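Local coordinates for protein 4-alpha-glucanotransferase (Corynebacterium glutamicum, PDB 5B68) that is an amylomaltase (disproportionating enzyme) with a TIM-barrel-type domain and an N-terminal beta-sandwich domain, at residues A[601-614]-A[627-639]. Residues are numbered along the deposited sequence; the frame is centred on the assembly and turned at random.
Sequences ILDVAASANALPAR and LAELLEGLHTFVA
A Schellman motif closes helix 587-607 in the TIM-barrel-type region of this amylomaltase and sets A608, A610 and L611 against helix 627-639, whose other flank packs on helix 694-702. Two backbone bonds define the motif, A610 N to A605 O (2.9 Å) and N609 N to A606 O, with N609 at positive phi as the C-prime residue. The axes of 601-607 and 627-639 approach to 9.8 Å and cross at 61°, yet A610 and G633 bring their CA atoms to 5.0 Å, so the turn, rather than the helix body, makes the tightest backbone approach. There A610 O meets G633 CA at 3.4 Å in a CA-H...O contact, bent to 129° at the hydrogen, and L611 CD2 sits on the same CA (3.7 Å), in the place a side chain at 633 would take. F637 is the main wedge: with CG anti to the backbone N (chi1 177°), its ring swings toward the helix end, where A608 CB lies at the ring edge in its plane and V604 CG1 approaches CZ obliquely at 3.7 Å. A610 CB packs against F637 CB at the root of that ring. On the buried side L602 CD2 meets L630 CD2 at 3.8 Å, the two side chains crossing at about a right angle. At the more exposed end, E629 OE1 accepts a hydrogen bond from E626 N, while R614 NH2 stays 4.1 Å from E629 OE1, too long for a salt bridge.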
loop_
_atom_site.group_PDB
_atom_site.type_symbol
_atom_site.label_atom_id
_atom_site.label_comp_id
_atom_site.label_asym_id
_atom_site.label_seq_id
_atom_site.Cartn_x
_atom_site.Cartn_y
_atom_site.Cartn_z
ATOM N N ILE A 601 8.751 -27.988 10.421
ATOM C CA ILE A 601 9.533 -26.964 9.688
ATOM C C ILE A 601 11.034 -27.118 9.977
ATOM O O ILE A 601 11.865 -27.051 9.041
ATOM C CB ILE A 601 9.096 -25.537 10.104
ATOM C CG1 ILE A 601 7.695 -25.231 9.519
ATOM C CG2 ILE A 601 10.098 -24.486 9.609
ATOM C CD1 ILE A 601 7.125 -23.906 9.991
ATOM N N LEU A 602 11.351 -27.349 11.249
ATOM C CA LEU A 602 12.740 -27.530 11.655
ATOM C C LEU A 602 13.317 -28.786 10.990
ATOM O O LEU A 602 14.487 -28.797 10.586
ATOM C CB LEU A 602 12.846 -27.594 13.179
ATOM C CG LEU A 602 12.447 -26.281 13.917
ATOM C CD1 LEU A 602 12.290 -26.530 15.404
ATOM C CD2 LEU A 602 13.420 -25.122 13.683
ATOM N N ASP A 603 12.503 -29.861 10.881
ATOM C CA ASP A 603 12.925 -31.034 10.095
ATOM C C ASP A 603 13.165 -30.728 8.649
ATOM O O ASP A 603 14.109 -31.250 8.018
ATOM C CB ASP A 603 11.916 -32.194 10.230
ATOM C CG ASP A 603 12.013 -32.903 11.584
ATOM O OD1 ASP A 603 13.016 -32.701 12.332
ATOM O OD2 ASP A 603 11.017 -33.586 11.915
ATOM N N VAL A 604 12.312 -29.877 8.068
ATOM C CA VAL A 604 12.535 -29.523 6.649
ATOM C C VAL A 604 13.799 -28.701 6.490
ATOM O O VAL A 604 14.515 -28.846 5.514
ATOM C CB VAL A 604 11.257 -28.856 6.040
ATOM C CG1 VAL A 604 11.572 -27.920 4.922
ATOM C CG2 VAL A 604 10.269 -29.953 5.604
ATOM N N ALA A 605 14.036 -27.804 7.454
ATOM C CA ALA A 605 15.272 -26.983 7.466
ATOM C C ALA A 605 16.535 -27.859 7.555
ATOM O O ALA A 605 17.520 -27.665 6.824
ATOM C CB ALA A 605 15.206 -25.967 8.606
ATOM N N ALA A 606 16.439 -28.882 8.376
ATOM C CA ALA A 606 17.514 -29.845 8.503
ATOM C C ALA A 606 17.732 -30.654 7.244
ATOM O O ALA A 606 18.877 -30.974 6.954
ATOM C CB ALA A 606 17.286 -30.733 9.742
ATOM N N SER A 607 16.690 -30.988 6.460
ATOM C CA SER A 607 16.902 -31.651 5.169
ATOM C C SER A 607 17.625 -30.787 4.189
ATOM O O SER A 607 18.271 -31.255 3.247
ATOM C CB SER A 607 15.553 -32.058 4.546
ATOM O OG SER A 607 14.961 -33.038 5.377
ATOM N N ALA A 608 17.521 -29.482 4.409
ATOM C CA ALA A 608 18.266 -28.513 3.597
ATOM C C ALA A 608 19.642 -28.160 4.214
ATOM O O ALA A 608 20.290 -27.275 3.721
ATOM C CB ALA A 608 17.423 -27.251 3.440
ATOM N N ASN A 609 20.070 -28.878 5.247
ATOM C CA ASN A 609 21.354 -28.626 5.931
ATOM C C ASN A 609 21.412 -27.300 6.699
ATOM O O ASN A 609 22.477 -26.868 7.100
ATOM C CB ASN A 609 22.536 -28.872 4.979
ATOM C CG ASN A 609 22.604 -30.362 4.550
ATOM O OD1 ASN A 609 22.382 -31.231 5.353
ATOM N ND2 ASN A 609 22.885 -30.620 3.311
ATOM N N ALA A 610 20.255 -26.647 6.893
ATOM C CA ALA A 610 20.246 -25.325 7.588
ATOM C C ALA A 610 20.355 -25.482 9.096
ATOM O O ALA A 610 20.717 -24.568 9.821
ATOM C CB ALA A 610 18.964 -24.557 7.229
ATOM N N LEU A 611 20.003 -26.659 9.588
ATOM C CA LEU A 611 20.059 -26.970 10.997
ATOM C C LEU A 611 20.567 -28.382 11.082
ATOM O O LEU A 611 20.443 -29.092 10.119
ATOM C CB LEU A 611 18.682 -26.950 11.653
ATOM C CG LEU A 611 18.136 -25.579 11.971
ATOM C CD1 LEU A 611 16.677 -25.734 12.304
ATOM C CD2 LEU A 611 18.895 -24.995 13.146
ATOM N N PRO A 612 21.121 -28.770 12.244
ATOM C CA PRO A 612 21.417 -30.255 12.403
ATOM C C PRO A 612 20.129 -31.093 12.467
ATOM O O PRO A 612 19.080 -30.663 13.010
ATOM C CB PRO A 612 22.164 -30.310 13.712
ATOM C CG PRO A 612 21.573 -29.222 14.529
ATOM C CD PRO A 612 21.264 -28.076 13.532
ATOM N N ALA A 613 20.188 -32.308 11.943
ATOM C CA ALA A 613 19.011 -33.143 11.928
ATOM C C ALA A 613 18.774 -33.815 13.278
ATOM O O ALA A 613 19.014 -35.008 13.426
ATOM C CB ALA A 613 19.147 -34.182 10.827
ATOM N N ARG A 614 18.253 -33.065 14.221
ATOM C CA ARG A 614 17.923 -33.573 15.532
ATOM C C ARG A 614 16.702 -34.461 15.597
ATOM O O ARG A 614 16.435 -35.027 16.640
ATOM C CB ARG A 614 17.707 -32.439 16.500
ATOM C CG ARG A 614 18.902 -31.558 16.670
ATOM C CD ARG A 614 18.676 -30.623 17.814
ATOM N NE ARG A 614 19.696 -29.599 17.856
ATOM C CZ ARG A 614 20.123 -29.054 18.977
ATOM N NH1 ARG A 614 19.605 -29.446 20.125
ATOM N NH2 ARG A 614 21.053 -28.128 18.950
ATOM N N LEU A 627 18.117 -20.034 21.218
ATOM C CA LEU A 627 17.353 -19.149 20.370
ATOM C C LEU A 627 18.192 -18.724 19.183
ATOM O O LEU A 627 17.740 -18.798 18.066
ATOM C CB LEU A 627 17.004 -17.894 21.166
ATOM C CG LEU A 627 15.910 -16.922 20.723
ATOM C CD1 LEU A 627 16.358 -15.479 20.699
ATOM C CD2 LEU A 627 15.238 -17.315 19.429
ATOM N N ALA A 628 19.438 -18.355 19.421
ATOM C CA ALA A 628 20.304 -17.907 18.344
ATOM C C ALA A 628 20.515 -18.993 17.299
ATOM O O ALA A 628 20.574 -18.711 16.131
ATOM C CB ALA A 628 21.634 -17.403 18.877
ATOM N N GLU A 629 20.655 -20.233 17.732
ATOM C CA GLU A 629 20.824 -21.322 16.783
ATOM C C GLU A 629 19.599 -21.521 15.882
ATOM O O GLU A 629 19.716 -21.780 14.714
ATOM C CB GLU A 629 21.205 -22.612 17.503
ATOM C CG GLU A 629 22.359 -22.425 18.475
ATOM C CD GLU A 629 22.720 -23.693 19.224
ATOM O OE1 GLU A 629 21.882 -24.231 19.951
ATOM O OE2 GLU A 629 23.855 -24.149 19.071
ATOM N N LEU A 630 18.425 -21.392 16.460
ATOM C CA LEU A 630 17.177 -21.557 15.705
ATOM C C LEU A 630 16.998 -20.385 14.745
ATOM O O LEU A 630 16.687 -20.607 13.594
ATOM C CB LEU A 630 16.017 -21.686 16.661
ATOM C CG LEU A 630 16.031 -22.995 17.456
ATOM C CD1 LEU A 630 15.123 -22.882 18.651
ATOM C CD2 LEU A 630 15.650 -24.156 16.604
ATOM N N LEU A 631 17.239 -19.175 15.227
ATOM C CA LEU A 631 17.253 -18.011 14.334
ATOM C C LEU A 631 18.213 -18.161 13.187
ATOM O O LEU A 631 17.907 -17.909 12.045
ATOM C CB LEU A 631 17.592 -16.772 15.113
ATOM C CG LEU A 631 16.513 -16.282 16.039
ATOM C CD1 LEU A 631 17.073 -15.261 16.954
ATOM C CD2 LEU A 631 15.297 -15.736 15.253
ATOM N N GLU A 632 19.433 -18.599 13.475
ATOM C CA GLU A 632 20.399 -18.812 12.423
ATOM C C GLU A 632 19.869 -19.837 11.417
ATOM O O GLU A 632 20.010 -19.659 10.212
ATOM C CB GLU A 632 21.729 -19.313 13.038
ATOM C CG GLU A 632 22.596 -18.241 13.603
ATOM C CD GLU A 632 23.784 -18.786 14.437
ATOM O OE1 GLU A 632 23.673 -19.866 15.068
ATOM O OE2 GLU A 632 24.785 -18.078 14.488
ATOM N N GLY A 633 19.321 -20.952 11.908
ATOM C CA GLY A 633 18.874 -22.023 11.017
ATOM C C GLY A 633 17.708 -21.609 10.107
ATOM O O GLY A 633 17.702 -21.870 8.923
ATOM N N LEU A 634 16.756 -20.900 10.663
ATOM C CA LEU A 634 15.589 -20.424 9.852
ATOM C C LEU A 634 16.028 -19.400 8.827
ATOM O O LEU A 634 15.489 -19.341 7.715
ATOM C CB LEU A 634 14.497 -19.864 10.762
ATOM C CG LEU A 634 13.855 -20.903 11.735
ATOM C CD1 LEU A 634 12.917 -20.190 12.685
ATOM C CD2 LEU A 634 13.230 -22.051 11.007
ATOM N N HIS A 635 16.987 -18.557 9.198
ATOM C CA HIS A 635 17.435 -17.543 8.277
ATOM C C HIS A 635 18.286 -18.104 7.155
ATOM O O HIS A 635 18.173 -17.708 6.001
ATOM C CB HIS A 635 18.126 -16.411 9.027
ATOM C CG HIS A 635 17.170 -15.551 9.781
ATOM N ND1 HIS A 635 16.608 -14.409 9.226
ATOM C CD2 HIS A 635 16.564 -15.722 10.975
ATOM C CE1 HIS A 635 15.755 -13.882 10.080
ATOM N NE2 HIS A 635 15.725 -14.644 11.161
ATOM N N THR A 636 19.133 -19.072 7.491
ATOM C CA THR A 636 19.879 -19.795 6.477
ATOM C C THR A 636 18.960 -20.523 5.474
ATOM O O THR A 636 19.241 -20.541 4.205
ATOM C CB THR A 636 20.869 -20.819 7.161
ATOM O OG1 THR A 636 21.839 -20.075 7.930
ATOM C CG2 THR A 636 21.576 -21.561 6.129
ATOM N N PHE A 637 17.964 -21.186 6.017
ATOM C CA PHE A 637 16.967 -21.931 5.218
ATOM C C PHE A 637 16.316 -20.985 4.172
ATOM O O PHE A 637 16.333 -21.256 3.017
ATOM C CB PHE A 637 15.922 -22.501 6.139
ATOM C CG PHE A 637 14.811 -23.218 5.430
ATOM C CD1 PHE A 637 15.025 -24.438 4.828
ATOM C CD2 PHE A 637 13.538 -22.649 5.327
ATOM C CE1 PHE A 637 14.028 -25.115 4.143
ATOM C CE2 PHE A 637 12.534 -23.334 4.627
ATOM C CZ PHE A 637 12.764 -24.573 4.060
ATOM N N VAL A 638 15.904 -19.810 4.641
ATOM C CA VAL A 638 15.295 -18.777 3.750
ATOM C C VAL A 638 16.312 -18.227 2.764
ATOM O O VAL A 638 16.018 -18.141 1.568
ATOM C CB VAL A 638 14.678 -17.689 4.616
ATOM C CG1 VAL A 638 14.491 -16.385 3.853
ATOM C CG2 VAL A 638 13.369 -18.196 5.183
ATOM N N ALA A 639 17.537 -17.960 3.240
ATOM C CA ALA A 639 18.574 -17.343 2.392
ATOM C C ALA A 639 18.920 -18.222 1.178
ATOM O O ALA A 639 19.269 -17.710 0.102
ATOM C CB ALA A 639 19.860 -17.026 3.217
#